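Local atomic coordinates of RTX-adhesin (Marinomonas primoryensis, PDB entry 5IRB), a protein that binds its Antarctic bacterium to diatoms and ice as a giant calcium-binding adhesin, of which this chain is one tandem-domain piece. Residues D209-V219 against D296-G306; A233-T244 against G271-L282. All blocks are in the same frame, centred on the assembly; numbering follows the deposited sequence.

Interaction 1: D209-V219 against D296-G306; sequences DTSADAGTVTV and DAAGNTVDTTG. With CA (calcium ion), chain D.
Asp209 and Asp296 meet at a calcium ion where the chain enters the C-terminal beta-sandwich domain of this chain. The metal ties the loop leading into strand 216-219 to the type I turn 296-299. Asp209 CB rests against Ala298 CB at 4.1 Å. Its CG stands anti to the backbone N (chi1 -172°), which carries the carboxylate to the ion. OD1 and OD2 both bind calcium, at 2.4 and 2.5 Å. From the opposite direction Asp296 gives OD2 alone, 2.2 Å from the calcium, with its carboxylate plane turned 72° from that of Asp209. Ser211 O and three waters complete the seven ligand atoms. Asn300 is a second-shell residue. Its ND2 donates to Asp209 O and to the syn lone pair of Asp296 OD2, and both acceptors lie near the amide plane. This fixes the rotation of the amide, whose OD1 accepts from Ala127 N of the preceding domain. Beyond the metal, Ala212 CB packs on Val302 CG1 at 3.6 Å. Strands 216-219 and 301-306 then run roughly parallel without direct backbone bonds. A water joins Val217 N to Thr305 O. Thr304 points OG1 across the gap, where it accepts from Gly215 N at 3.0 Å.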
ATOM      1  N   ASP A 209       0.448 -11.527 -16.940  1.00 38.48           N
ATOM      2  CA  ASP A 209       0.691 -12.671 -17.831  1.00 38.63           C
ATOM      3  C   ASP A 209      -0.633 -13.367 -18.086  1.00 37.85           C
ATOM      4  O   ASP A 209      -1.092 -14.150 -17.253  1.00 36.81           O
ATOM      5  CB  ASP A 209       1.688 -13.656 -17.223  1.00 38.54           C
ATOM      6  CG  ASP A 209       2.106 -14.757 -18.213  1.00 39.88           C
ATOM      7  OD1 ASP A 209       1.387 -14.947 -19.223  1.00 39.75           O
ATOM      8  OD2 ASP A 209       3.132 -15.439 -17.961  1.00 40.03           O
ATOM      9  N   THR A 210      -1.254 -13.093 -19.232  1.00 38.52           N
ATOM     10  CA  THR A 210      -2.579 -13.648 -19.478  1.00 38.37           C
ATOM     11  C   THR A 210      -2.619 -14.706 -20.582  1.00 39.57           C
ATOM     12  O   THR A 210      -3.687 -15.015 -21.092  1.00 39.64           O
ATOM     13  CB  THR A 210      -3.577 -12.554 -19.839  1.00 38.56           C
ATOM     14  OG1 THR A 210      -3.153 -11.923 -21.052  1.00 40.29           O
ATOM     15  CG2 THR A 210      -3.691 -11.512 -18.712  1.00 38.20           C
ATOM     16  N   SER A 211      -1.483 -15.262 -20.978  1.00 41.39           N
ATOM     17  CA  SER A 211      -1.564 -16.421 -21.861  1.00 42.42           C
ATOM     18  C   SER A 211      -0.379 -17.339 -21.735  1.00 43.65           C
ATOM     19  O   SER A 211       0.745 -16.908 -21.459  1.00 44.79           O
ATOM     20  CB  SER A 211      -1.719 -16.005 -23.330  1.00 43.79           C
ATOM     21  OG  SER A 211      -0.574 -15.339 -23.814  1.00 44.71           O
ATOM     22  N   ALA A 212      -0.672 -18.619 -21.926  1.00 43.94           N
ATOM     23  CA  ALA A 212       0.319 -19.667 -22.036  1.00 42.52           C
ATOM     24  C   ALA A 212       0.541 -19.957 -23.518  1.00 41.71           C
ATOM     25  O   ALA A 212      -0.299 -19.607 -24.346  1.00 41.63           O
ATOM     26  CB  ALA A 212      -0.127 -20.919 -21.287  1.00 41.47           C
ATOM     27  N   ASP A 213       1.684 -20.555 -23.849  1.00 40.75           N
ATOM     28  CA  ASP A 213       2.139 -20.663 -25.232  1.00 41.76           C
ATOM     29  C   ASP A 213       2.113 -22.105 -25.751  1.00 39.41           C
ATOM     30  O   ASP A 213       2.687 -23.000 -25.146  1.00 39.14           O
ATOM     31  CB  ASP A 213       3.551 -20.095 -25.365  1.00 43.17           C
ATOM     32  CG  ASP A 213       3.601 -18.615 -25.050  1.00 45.76           C
ATOM     33  OD1 ASP A 213       2.694 -17.886 -25.513  1.00 47.13           O
ATOM     34  OD2 ASP A 213       4.515 -18.189 -24.312  1.00 47.49           O
ATOM     35  N   ALA A 214       1.416 -22.312 -26.861  1.00 38.35           N
ATOM     36  CA  ALA A 214       1.366 -23.619 -27.509  1.00 37.41           C
ATOM     37  C   ALA A 214       2.746 -23.983 -28.053  1.00 36.62           C
ATOM     38  O   ALA A 214       3.526 -23.100 -28.421  1.00 38.34           O
ATOM     39  CB  ALA A 214       0.336 -23.625 -28.622  1.00 37.36           C
ATOM     40  N   GLY A 215       3.064 -25.270 -28.045  1.00 35.93           N
ATOM     41  CA  GLY A 215       4.260 -25.774 -28.698  1.00 35.91           C
ATOM     42  C   GLY A 215       3.929 -26.467 -30.009  1.00 36.00           C
ATOM     43  O   GLY A 215       3.125 -25.975 -30.808  1.00 36.31           O
ATOM     44  N   THR A 216       4.536 -27.635 -30.209  1.00 36.67           N
ATOM     45  CA  THR A 216       4.340 -28.446 -31.417  1.00 36.59           C
ATOM     46  C   THR A 216       4.077 -29.884 -31.022  1.00 35.46           C
ATOM     47  O   THR A 216       4.854 -30.497 -30.285  1.00 35.07           O
ATOM     48  CB  THR A 216       5.549 -28.401 -32.359  1.00 37.67           C
ATOM     49  OG1 THR A 216       5.813 -27.045 -32.729  1.00 39.04           O
ATOM     50  CG2 THR A 216       5.264 -29.185 -33.629  1.00 38.87           C
ATOM     51  N   VAL A 217       2.971 -30.408 -31.516  1.00 34.67           N
ATOM     52  CA  VAL A 217       2.615 -31.793 -31.297  1.00 34.77           C
ATOM     53  C   VAL A 217       2.578 -32.536 -32.623  1.00 34.86           C
ATOM     54  O   VAL A 217       2.024 -32.032 -33.596  1.00 35.28           O
ATOM     55  CB  VAL A 217       1.256 -31.882 -30.600  1.00 34.72           C
ATOM     56  CG1 VAL A 217       0.703 -33.287 -30.646  1.00 34.81           C
ATOM     57  CG2 VAL A 217       1.405 -31.412 -29.165  1.00 34.13           C
ATOM     58  N   THR A 218       3.176 -33.724 -32.662  1.00 35.23           N
ATOM     59  CA  THR A 218       3.157 -34.566 -33.860  1.00 34.61           C
ATOM     60  C   THR A 218       2.636 -35.960 -33.516  1.00 34.67           C
ATOM     61  O   THR A 218       2.704 -36.379 -32.360  1.00 32.74           O
ATOM     62  CB  THR A 218       4.577 -34.704 -34.483  1.00 36.39           C
ATOM     63  OG1 THR A 218       5.435 -35.444 -33.603  1.00 35.54           O
ATOM     64  CG2 THR A 218       5.204 -33.335 -34.748  1.00 36.32           C
ATOM     65  N   VAL A 219       2.115 -36.685 -34.525  1.00 35.57           N
ATOM     66  CA  VAL A 219       1.753 -38.087 -34.353  1.00 36.02           C
ATOM     67  C   VAL A 219       2.561 -38.926 -35.356  1.00 37.12           C
ATOM     68  O   VAL A 219       2.556 -38.639 -36.563  1.00 37.15           O
ATOM     69  CB  VAL A 219       0.239 -38.322 -34.570  1.00 37.05           C
ATOM     70  CG1 VAL A 219      -0.134 -39.785 -34.347  1.00 38.67           C
ATOM     71  CG2 VAL A 219      -0.610 -37.364 -33.678  1.00 35.97           C
ATOM     72  N   ASP A 296       1.508 -22.441 -17.930  1.00 35.69           N
ATOM     73  CA  ASP A 296       2.692 -21.708 -17.483  1.00 35.44           C
ATOM     74  C   ASP A 296       2.676 -21.499 -15.959  1.00 35.56           C
ATOM     75  O   ASP A 296       1.736 -21.920 -15.281  1.00 35.97           O
ATOM     76  CB  ASP A 296       2.840 -20.382 -18.271  1.00 35.81           C
ATOM     77  CG  ASP A 296       1.728 -19.349 -17.972  1.00 36.06           C
ATOM     78  OD1 ASP A 296       0.920 -19.569 -17.044  1.00 36.27           O
ATOM     79  OD2 ASP A 296       1.685 -18.304 -18.674  1.00 34.65           O
ATOM     80  N   ALA A 297       3.729 -20.895 -15.416  1.00 35.91           N
ATOM     81  CA  ALA A 297       3.832 -20.732 -13.966  1.00 36.74           C
ATOM     82  C   ALA A 297       2.738 -19.835 -13.414  1.00 37.16           C
ATOM     83  O   ALA A 297       2.314 -20.019 -12.279  1.00 37.55           O
ATOM     84  CB  ALA A 297       5.224 -20.176 -13.563  1.00 37.37           C
ATOM     85  N   ALA A 298       2.270 -18.878 -14.211  1.00 37.20           N
ATOM     86  CA  ALA A 298       1.140 -18.031 -13.801  1.00 39.03           C
ATOM     87  C   ALA A 298      -0.174 -18.774 -13.683  1.00 38.89           C
ATOM     88  O   ALA A 298      -1.107 -18.252 -13.083  1.00 39.07           O
ATOM     89  CB  ALA A 298       0.968 -16.877 -14.764  1.00 39.78           C
ATOM     90  N   GLY A 299      -0.257 -19.980 -14.249  1.00 38.17           N
ATOM     91  CA  GLY A 299      -1.472 -20.769 -14.144  1.00 38.34           C
ATOM     92  C   GLY A 299      -2.393 -20.699 -15.348  1.00 38.13           C
ATOM     93  O   GLY A 299      -3.487 -21.267 -15.320  1.00 38.27           O
ATOM     94  N   ASN A 300      -1.970 -20.005 -16.401  1.00 37.57           N
ATOM     95  CA  ASN A 300      -2.741 -19.995 -17.630  1.00 37.18           C
ATOM     96  C   ASN A 300      -2.647 -21.366 -18.269  1.00 36.30           C
ATOM     97  O   ASN A 300      -1.686 -22.073 -18.041  1.00 34.65           O
ATOM     98  CB  ASN A 300      -2.213 -18.945 -18.597  1.00 37.08           C
ATOM     99  CG  ASN A 300      -2.244 -17.560 -18.010  1.00 38.24           C
ATOM    100  OD1 ASN A 300      -3.293 -17.095 -17.566  1.00 39.65           O
ATOM    101  ND2 ASN A 300      -1.098 -16.895 -18.006  1.00 37.85           N
ATOM    102  N   THR A 301      -3.626 -21.732 -19.082  1.00 37.35           N
ATOM    103  CA  THR A 301      -3.574 -23.025 -19.774  1.00 37.55           C
ATOM    104  C   THR A 301      -3.660 -22.831 -21.270  1.00 37.65           C
ATOM    105  O   THR A 301      -4.150 -21.804 -21.743  1.00 38.15           O
ATOM    106  CB  THR A 301      -4.715 -23.943 -19.333  1.00 38.77           C
ATOM    107  OG1 THR A 301      -5.964 -23.282 -19.577  1.00 39.79           O
ATOM    108  CG2 THR A 301      -4.594 -24.214 -17.826  1.00 40.08           C
ATOM    109  N   VAL A 302      -3.192 -23.833 -22.011  1.00 36.45           N
ATOM    110  CA  VAL A 302      -3.180 -23.794 -23.461  1.00 36.39           C
ATOM    111  C   VAL A 302      -3.140 -25.227 -24.024  1.00 34.88           C
ATOM    112  O   VAL A 302      -2.491 -26.110 -23.461  1.00 33.55           O
ATOM    113  CB  VAL A 302      -1.988 -22.969 -24.007  1.00 36.03           C
ATOM    114  CG1 VAL A 302      -0.651 -23.631 -23.663  1.00 34.32           C
ATOM    115  CG2 VAL A 302      -2.136 -22.719 -25.534  1.00 36.48           C
ATOM    116  N   ASP A 303      -3.908 -25.439 -25.087  1.00 35.72           N
ATOM    117  CA  ASP A 303      -3.929 -26.695 -25.858  1.00 35.34           C
ATOM    118  C   ASP A 303      -3.066 -26.610 -27.114  1.00 35.27           C
ATOM    119  O   ASP A 303      -3.156 -25.626 -27.856  1.00 37.18           O
ATOM    120  CB  ASP A 303      -5.370 -27.061 -26.242  1.00 35.94           C
ATOM    121  CG  ASP A 303      -6.139 -27.716 -25.094  1.00 37.06           C
ATOM    122  OD1 ASP A 303      -5.504 -28.025 -24.059  1.00 35.89           O
ATOM    123  OD2 ASP A 303      -7.379 -27.896 -25.210  1.00 37.86           O
ATOM    124  N   THR A 304      -2.238 -27.637 -27.346  1.00 34.03           N
ATOM    125  CA  THR A 304      -1.450 -27.746 -28.555  1.00 34.23           C
ATOM    126  C   THR A 304      -1.948 -28.988 -29.322  1.00 34.98           C
ATOM    127  O   THR A 304      -2.101 -30.077 -28.744  1.00 33.51           O
ATOM    128  CB  THR A 304       0.061 -27.898 -28.262  1.00 34.05           C
ATOM    129  OG1 THR A 304       0.525 -26.806 -27.470  1.00 34.76           O
ATOM    130  CG2 THR A 304       0.865 -27.949 -29.561  1.00 34.57           C
ATOM    131  N   THR A 305      -2.207 -28.818 -30.614  1.00 35.96           N
ATOM    132  CA  THR A 305      -2.844 -29.881 -31.378  1.00 37.01           C
ATOM    133  C   THR A 305      -1.944 -30.382 -32.515  1.00 36.66           C
ATOM    134  O   THR A 305      -1.369 -29.586 -33.262  1.00 36.13           O
ATOM    135  CB  THR A 305      -4.212 -29.412 -31.916  1.00 38.82           C
ATOM    136  OG1 THR A 305      -5.082 -29.148 -30.807  1.00 39.80           O
ATOM    137  CG2 THR A 305      -4.859 -30.467 -32.803  1.00 39.79           C
ATOM    138  N   GLY A 306      -1.833 -31.705 -32.621  1.00 36.50           N
ATOM    139  CA  GLY A 306      -1.253 -32.363 -33.787  1.00 37.42           C
ATOM    140  C   GLY A 306      -2.284 -33.298 -34.411  1.00 38.58           C
ATOM    141  O   GLY A 306      -3.076 -33.940 -33.714  1.00 39.47           O
TER
HETATM  142 CA    CA D 602       2.630 -16.844 -20.021  1.00 34.81          CA
HETATM  143  O   HOH W   1       3.730 -17.618 -16.168  1.00 34.94           O
HETATM  144  O   HOH W   2      -3.435 -19.229 -21.975  1.00 44.94           O
HETATM  145  O   HOH W   3       3.457 -18.701 -21.519  1.00 26.52           O
HETATM  146  O   HOH W   4       1.253 -28.585 -33.196  1.00 34.83           O
HETATM  147  O   HOH W   5       3.364 -15.429 -21.419  1.00 30.41           O
HETATM  148  O   HOH W   6       4.733 -17.330 -19.098  1.00 43.69           O

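Interaction 2: A233-T244 against G271-L282; sequences AAGTVAVSGTAT and GEWSVDVAGSDL
Trp273 lies with one face over the backbone of Ser240 and Gly241 in an antiparallel pair of strands, 236-244 with 272-278. The pair belongs to the three-stranded sheet of a beta-sandwich domain. The first torsion of Trp273 (chi1 54°) sets CG between the backbone N and the carbonyl carbon, and this folds the indole back over the neighbouring strand. Gly241 has no side chain there, and its CA sits 3.9 Å from the centroid of the five-membered ring in a CH-pi contact. At the ring edge NE1 makes a weak hydrogen bond to Thr242 O, close to the ring plane. Val239 lies alongside the indole and points the same way, with CG1 4.1 Å from Trp273 CZ3. Its other branch, CG2, meets Val277 CG2 at 3.6 Å. These groups face the sandwich interior, where Trp273 also touches Val254, Leu256 and Ala290 of the facing sheet. Leu282, on the helix after strand 272-278, brings CD1 to within 3.6 Å of Val237 CB. Paired backbone bonds join Val237 with Val277, Val239 with Val275, and Gly241 with Trp273. At the helix start, Gly279 N donates to Gly235 O at 2.8 Å.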
ATOM      1  N   ALA A 233      -5.843 -54.522 -36.536  1.00 71.49           N
ATOM      2  CA  ALA A 233      -7.192 -54.143 -36.104  1.00 71.73           C
ATOM      3  C   ALA A 233      -7.791 -55.059 -35.040  1.00 74.59           C
ATOM      4  O   ALA A 233      -8.570 -54.615 -34.192  1.00 75.17           O
ATOM      5  CB  ALA A 233      -8.115 -54.092 -37.297  1.00 72.36           C
ATOM      6  N   ALA A 234      -7.412 -56.330 -35.082  1.00 77.04           N
ATOM      7  CA  ALA A 234      -7.829 -57.307 -34.080  1.00 79.53           C
ATOM      8  C   ALA A 234      -7.263 -57.026 -32.683  1.00 78.13           C
ATOM      9  O   ALA A 234      -7.852 -57.434 -31.678  1.00 79.59           O
ATOM     10  CB  ALA A 234      -7.441 -58.713 -34.539  1.00 83.53           C
ATOM     11  N   GLY A 235      -6.124 -56.339 -32.623  1.00 74.78           N
ATOM     12  CA  GLY A 235      -5.381 -56.202 -31.381  1.00 73.91           C
ATOM     13  C   GLY A 235      -5.276 -54.806 -30.797  1.00 70.19           C
ATOM     14  O   GLY A 235      -6.205 -54.003 -30.877  1.00 68.86           O
ATOM     15  N   THR A 236      -4.133 -54.528 -30.181  1.00 68.66           N
ATOM     16  CA  THR A 236      -3.867 -53.231 -29.577  1.00 64.73           C
ATOM     17  C   THR A 236      -2.775 -52.565 -30.385  1.00 62.28           C
ATOM     18  O   THR A 236      -1.834 -53.234 -30.812  1.00 63.91           O
ATOM     19  CB  THR A 236      -3.426 -53.368 -28.110  1.00 65.37           C
ATOM     20  OG1 THR A 236      -4.491 -53.933 -27.339  1.00 67.57           O
ATOM     21  CG2 THR A 236      -3.055 -52.017 -27.533  1.00 62.35           C
ATOM     22  N   VAL A 237      -2.911 -51.271 -30.643  1.00 58.65           N
ATOM     23  CA  VAL A 237      -1.876 -50.543 -31.365  1.00 56.55           C
ATOM     24  C   VAL A 237      -1.321 -49.393 -30.526  1.00 54.23           C
ATOM     25  O   VAL A 237      -2.083 -48.598 -29.968  1.00 52.56           O
ATOM     26  CB  VAL A 237      -2.400 -49.995 -32.704  1.00 55.13           C
ATOM     27  CG1 VAL A 237      -1.419 -48.998 -33.291  1.00 52.91           C
ATOM     28  CG2 VAL A 237      -2.633 -51.128 -33.679  1.00 57.49           C
ATOM     29  N   ALA A 238       0.005 -49.301 -30.451  1.00 53.92           N
ATOM     30  CA  ALA A 238       0.665 -48.204 -29.743  1.00 51.72           C
ATOM     31  C   ALA A 238       0.735 -46.963 -30.627  1.00 49.38           C
ATOM     32  O   ALA A 238       1.483 -46.933 -31.611  1.00 50.85           O
ATOM     33  CB  ALA A 238       2.066 -48.621 -29.300  1.00 52.88           C
ATOM     34  N   VAL A 239      -0.062 -45.952 -30.294  1.00 47.29           N
ATOM     35  CA  VAL A 239      -0.004 -44.685 -30.995  1.00 44.97           C
ATOM     36  C   VAL A 239       0.937 -43.726 -30.257  1.00 43.54           C
ATOM     37  O   VAL A 239       0.802 -43.522 -29.052  1.00 42.58           O
ATOM     38  CB  VAL A 239      -1.405 -44.069 -31.124  1.00 44.30           C
ATOM     39  CG1 VAL A 239      -1.337 -42.716 -31.816  1.00 42.39           C
ATOM     40  CG2 VAL A 239      -2.344 -45.048 -31.873  1.00 46.25           C
ATOM     41  N   SER A 240       1.881 -43.141 -30.991  1.00 42.01           N
ATOM     42  CA  SER A 240       2.923 -42.317 -30.397  1.00 41.10           C
ATOM     43  C   SER A 240       3.175 -41.056 -31.220  1.00 39.64           C
ATOM     44  O   SER A 240       2.729 -40.955 -32.375  1.00 38.74           O
ATOM     45  CB  SER A 240       4.227 -43.115 -30.242  1.00 42.74           C
ATOM     46  OG  SER A 240       4.789 -43.418 -31.504  1.00 43.51           O
ATOM     47  N   GLY A 241       3.865 -40.089 -30.603  1.00 38.17           N
ATOM     48  CA  GLY A 241       4.197 -38.833 -31.246  1.00 36.64           C
ATOM     49  C   GLY A 241       5.124 -37.993 -30.379  1.00 35.82           C
ATOM     50  O   GLY A 241       5.761 -38.515 -29.465  1.00 36.49           O
ATOM     51  N   THR A 242       5.255 -36.714 -30.728  1.00 34.45           N
ATOM     52  CA  THR A 242       6.066 -35.758 -29.977  1.00 33.70           C
ATOM     53  C   THR A 242       5.206 -34.586 -29.473  1.00 33.36           C
ATOM     54  O   THR A 242       4.053 -34.402 -29.897  1.00 32.44           O
ATOM     55  CB  THR A 242       7.248 -35.225 -30.820  1.00 33.94           C
ATOM     56  OG1 THR A 242       6.761 -34.384 -31.865  1.00 33.23           O
ATOM     57  CG2 THR A 242       8.042 -36.379 -31.450  1.00 35.11           C
ATOM     58  N   ALA A 243       5.768 -33.831 -28.532  1.00 33.24           N
ATOM     59  CA  ALA A 243       5.091 -32.696 -27.893  1.00 32.95           C
ATOM     60  C   ALA A 243       6.212 -31.922 -27.210  1.00 33.24           C
ATOM     61  O   ALA A 243       6.729 -32.380 -26.209  1.00 32.91           O
ATOM     62  CB  ALA A 243       4.052 -33.149 -26.896  1.00 32.93           C
ATOM     63  N   THR A 244       6.649 -30.830 -27.834  1.00 34.14           N
ATOM     64  CA  THR A 244       7.717 -29.972 -27.336  1.00 35.69           C
ATOM     65  C   THR A 244       7.434 -28.524 -27.695  1.00 34.92           C
ATOM     66  O   THR A 244       6.590 -28.251 -28.531  1.00 33.91           O
ATOM     67  CB  THR A 244       9.092 -30.340 -27.941  1.00 37.08           C
ATOM     68  OG1 THR A 244       9.034 -30.132 -29.360  1.00 37.00           O
ATOM     69  CG2 THR A 244       9.445 -31.793 -27.689  1.00 38.45           C
ATOM     70  N   GLY A 271      10.230 -35.567 -24.502  1.00 35.50           N
ATOM     71  CA  GLY A 271       9.211 -34.925 -25.311  1.00 34.81           C
ATOM     72  C   GLY A 271       8.423 -35.873 -26.229  1.00 35.10           C
ATOM     73  O   GLY A 271       7.887 -35.452 -27.248  1.00 33.81           O
ATOM     74  N   GLU A 272       8.334 -37.144 -25.845  1.00 37.03           N
ATOM     75  CA  GLU A 272       7.535 -38.115 -26.607  0.84 37.81           C
ATOM     76  C   GLU A 272       6.348 -38.607 -25.780  1.00 38.11           C
ATOM     77  O   GLU A 272       6.264 -38.383 -24.556  1.00 37.81           O
ATOM     78  CB  GLU A 272       8.396 -39.305 -27.059  0.84 39.82           C
ATOM     79  CG  GLU A 272       9.504 -38.937 -28.042  0.84 40.46           C
ATOM     80  CD  GLU A 272      10.386 -40.123 -28.424  0.84 42.87           C
ATOM     81  OE1 GLU A 272       9.920 -41.007 -29.164  0.84 43.68           O
ATOM     82  OE2 GLU A 272      11.553 -40.171 -27.976  0.84 44.52           O
ATOM     83  N   TRP A 273       5.413 -39.255 -26.454  1.00 38.18           N
ATOM     84  CA  TRP A 273       4.285 -39.851 -25.771  1.00 38.69           C
ATOM     85  C   TRP A 273       3.858 -41.082 -26.549  1.00 40.24           C
ATOM     86  O   TRP A 273       4.053 -41.147 -27.767  1.00 39.39           O
ATOM     87  CB  TRP A 273       3.143 -38.844 -25.626  1.00 37.93           C
ATOM     88  CG  TRP A 273       2.729 -38.236 -26.929  1.00 37.14           C
ATOM     89  CD1 TRP A 273       3.142 -37.034 -27.438  1.00 36.55           C
ATOM     90  CD2 TRP A 273       1.802 -38.767 -27.867  1.00 37.84           C
ATOM     91  NE1 TRP A 273       2.556 -36.804 -28.657  1.00 36.55           N
ATOM     92  CE2 TRP A 273       1.706 -37.863 -28.949  1.00 37.29           C
ATOM     93  CE3 TRP A 273       1.033 -39.942 -27.927  1.00 39.45           C
ATOM     94  CZ2 TRP A 273       0.908 -38.076 -30.069  1.00 37.81           C
ATOM     95  CZ3 TRP A 273       0.224 -40.162 -29.045  1.00 40.07           C
ATOM     96  CH2 TRP A 273       0.159 -39.222 -30.089  1.00 38.97           C
ATOM     97  N   SER A 274       3.310 -42.066 -25.848  1.00 41.74           N
ATOM     98  CA  SER A 274       2.728 -43.245 -26.501  1.00 43.77           C
ATOM     99  C   SER A 274       1.522 -43.697 -25.682  1.00 45.36           C
ATOM    100  O   SER A 274       1.498 -43.542 -24.450  1.00 46.06           O
ATOM    101  CB  SER A 274       3.753 -44.378 -26.651  1.00 45.53           C
ATOM    102  OG  SER A 274       3.185 -45.480 -27.346  1.00 47.05           O
ATOM    103  N   VAL A 275       0.503 -44.212 -26.362  1.00 46.25           N
ATOM    104  CA  VAL A 275      -0.658 -44.746 -25.668  1.00 47.67           C
ATOM    105  C   VAL A 275      -1.227 -45.932 -26.431  1.00 50.32           C
ATOM    106  O   VAL A 275      -1.200 -45.964 -27.668  1.00 50.54           O
ATOM    107  CB  VAL A 275      -1.733 -43.647 -25.450  1.00 45.89           C
ATOM    108  CG1 VAL A 275      -2.197 -43.049 -26.767  1.00 44.47           C
ATOM    109  CG2 VAL A 275      -2.900 -44.172 -24.631  1.00 47.46           C
ATOM    110  N   ASP A 276      -1.721 -46.924 -25.696  1.00 52.90           N
ATOM    111  CA  ASP A 276      -2.275 -48.113 -26.334  1.00 55.86           C
ATOM    112  C   ASP A 276      -3.730 -47.903 -26.749  1.00 55.22           C
ATOM    113  O   ASP A 276      -4.584 -47.531 -25.946  1.00 55.72           O
ATOM    114  CB  ASP A 276      -2.137 -49.324 -25.405  1.00 59.69           C
ATOM    115  CG  ASP A 276      -0.712 -49.893 -25.386  1.00 61.92           C
ATOM    116  OD1 ASP A 276       0.122 -49.508 -26.242  1.00 61.80           O
ATOM    117  OD2 ASP A 276      -0.415 -50.714 -24.495  1.00 65.20           O
ATOM    118  N   VAL A 277      -3.997 -48.147 -28.024  1.00 54.69           N
ATOM    119  CA  VAL A 277      -5.313 -47.920 -28.598  1.00 54.46           C
ATOM    120  C   VAL A 277      -5.883 -49.222 -29.165  1.00 56.64           C
ATOM    121  O   VAL A 277      -5.160 -49.985 -29.788  1.00 57.16           O
ATOM    122  CB  VAL A 277      -5.226 -46.860 -29.703  1.00 52.52           C
ATOM    123  CG1 VAL A 277      -6.596 -46.606 -30.315  1.00 52.90           C
ATOM    124  CG2 VAL A 277      -4.636 -45.567 -29.134  1.00 50.17           C
ATOM    125  N   ALA A 278      -7.168 -49.484 -28.940  1.00 57.83           N
ATOM    126  CA  ALA A 278      -7.822 -50.627 -29.567  1.00 60.02           C
ATOM    127  C   ALA A 278      -7.800 -50.513 -31.089  1.00 58.84           C
ATOM    128  O   ALA A 278      -8.222 -49.503 -31.653  1.00 56.50           O
ATOM    129  CB  ALA A 278      -9.256 -50.753 -29.072  1.00 62.05           C
ATOM    130  N   GLY A 279      -7.363 -51.576 -31.753  1.00 60.46           N
ATOM    131  CA  GLY A 279      -7.303 -51.595 -33.202  1.00 60.00           C
ATOM    132  C   GLY A 279      -8.648 -51.372 -33.866  1.00 60.30           C
ATOM    133  O   GLY A 279      -8.729 -50.790 -34.956  1.00 59.20           O
ATOM    134  N   SER A 280      -9.708 -51.849 -33.220  1.00 61.85           N
ATOM    135  CA  SER A 280     -11.046 -51.702 -33.779  1.00 62.67           C
ATOM    136  C   SER A 280     -11.388 -50.218 -33.910  1.00 59.48           C
ATOM    137  O   SER A 280     -12.078 -49.814 -34.839  1.00 58.82           O
ATOM    138  CB  SER A 280     -12.091 -52.437 -32.926  1.00 65.16           C
ATOM    139  OG  SER A 280     -12.013 -52.045 -31.566  1.00 64.37           O
ATOM    140  N   ASP A 281     -10.895 -49.408 -32.979  1.00 57.48           N
ATOM    141  CA  ASP A 281     -11.121 -47.973 -33.036  1.00 54.80           C
ATOM    142  C   ASP A 281     -10.361 -47.318 -34.184  1.00 53.31           C
ATOM    143  O   ASP A 281     -10.895 -46.467 -34.889  1.00 52.41           O
ATOM    144  CB  ASP A 281     -10.745 -47.335 -31.704  1.00 53.45           C
ATOM    145  CG  ASP A 281     -11.736 -47.676 -30.613  1.00 55.14           C
ATOM    146  OD1 ASP A 281     -12.912 -47.931 -30.968  1.00 56.86           O
ATOM    147  OD2 ASP A 281     -11.364 -47.649 -29.416  1.00 54.89           O
ATOM    148  N   LEU A 282      -9.115 -47.720 -34.383  1.00 53.23           N
ATOM    149  CA  LEU A 282      -8.334 -47.146 -35.467  1.00 52.26           C
ATOM    150  C   LEU A 282      -8.899 -47.583 -36.812  1.00 54.21           C
ATOM    151  O   LEU A 282      -8.831 -46.829 -37.788  1.00 53.44           O
ATOM    152  CB  LEU A 282      -6.860 -47.538 -35.352  1.00 51.64           C
ATOM    153  CG  LEU A 282      -6.180 -46.949 -34.115  1.00 49.93           C
ATOM    154  CD1 LEU A 282      -4.905 -47.704 -33.766  1.00 50.35           C
ATOM    155  CD2 LEU A 282      -5.905 -45.473 -34.320  1.00 47.47           C
TER
HETATM  156  O   HOH W   7       7.727 -40.759 -30.410  1.00 37.58           O

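In the fold
Interactions 1 and 2 belong to the same C-terminal domain of this chain, with centres 22 Å apart. Strand 236-244 is the middle strand of a sheet with 216-219 on one edge and 272-278 on the other. The two contacts thus share that sheet. They meet directly: Thr216 N lies 2.7 Å from Thr244 O, a probable hydrogen bond, and Thr218 O packs 3.4 Å from Trp273 CZ2. Interaction 1 also joins this sheet to strand 301-312 of the facing one. Its calcium lies at the junction with the preceding domain. Interaction 2 reaches toward the far end, where the side chain of Val237 is about 8 Å from another calcium ion.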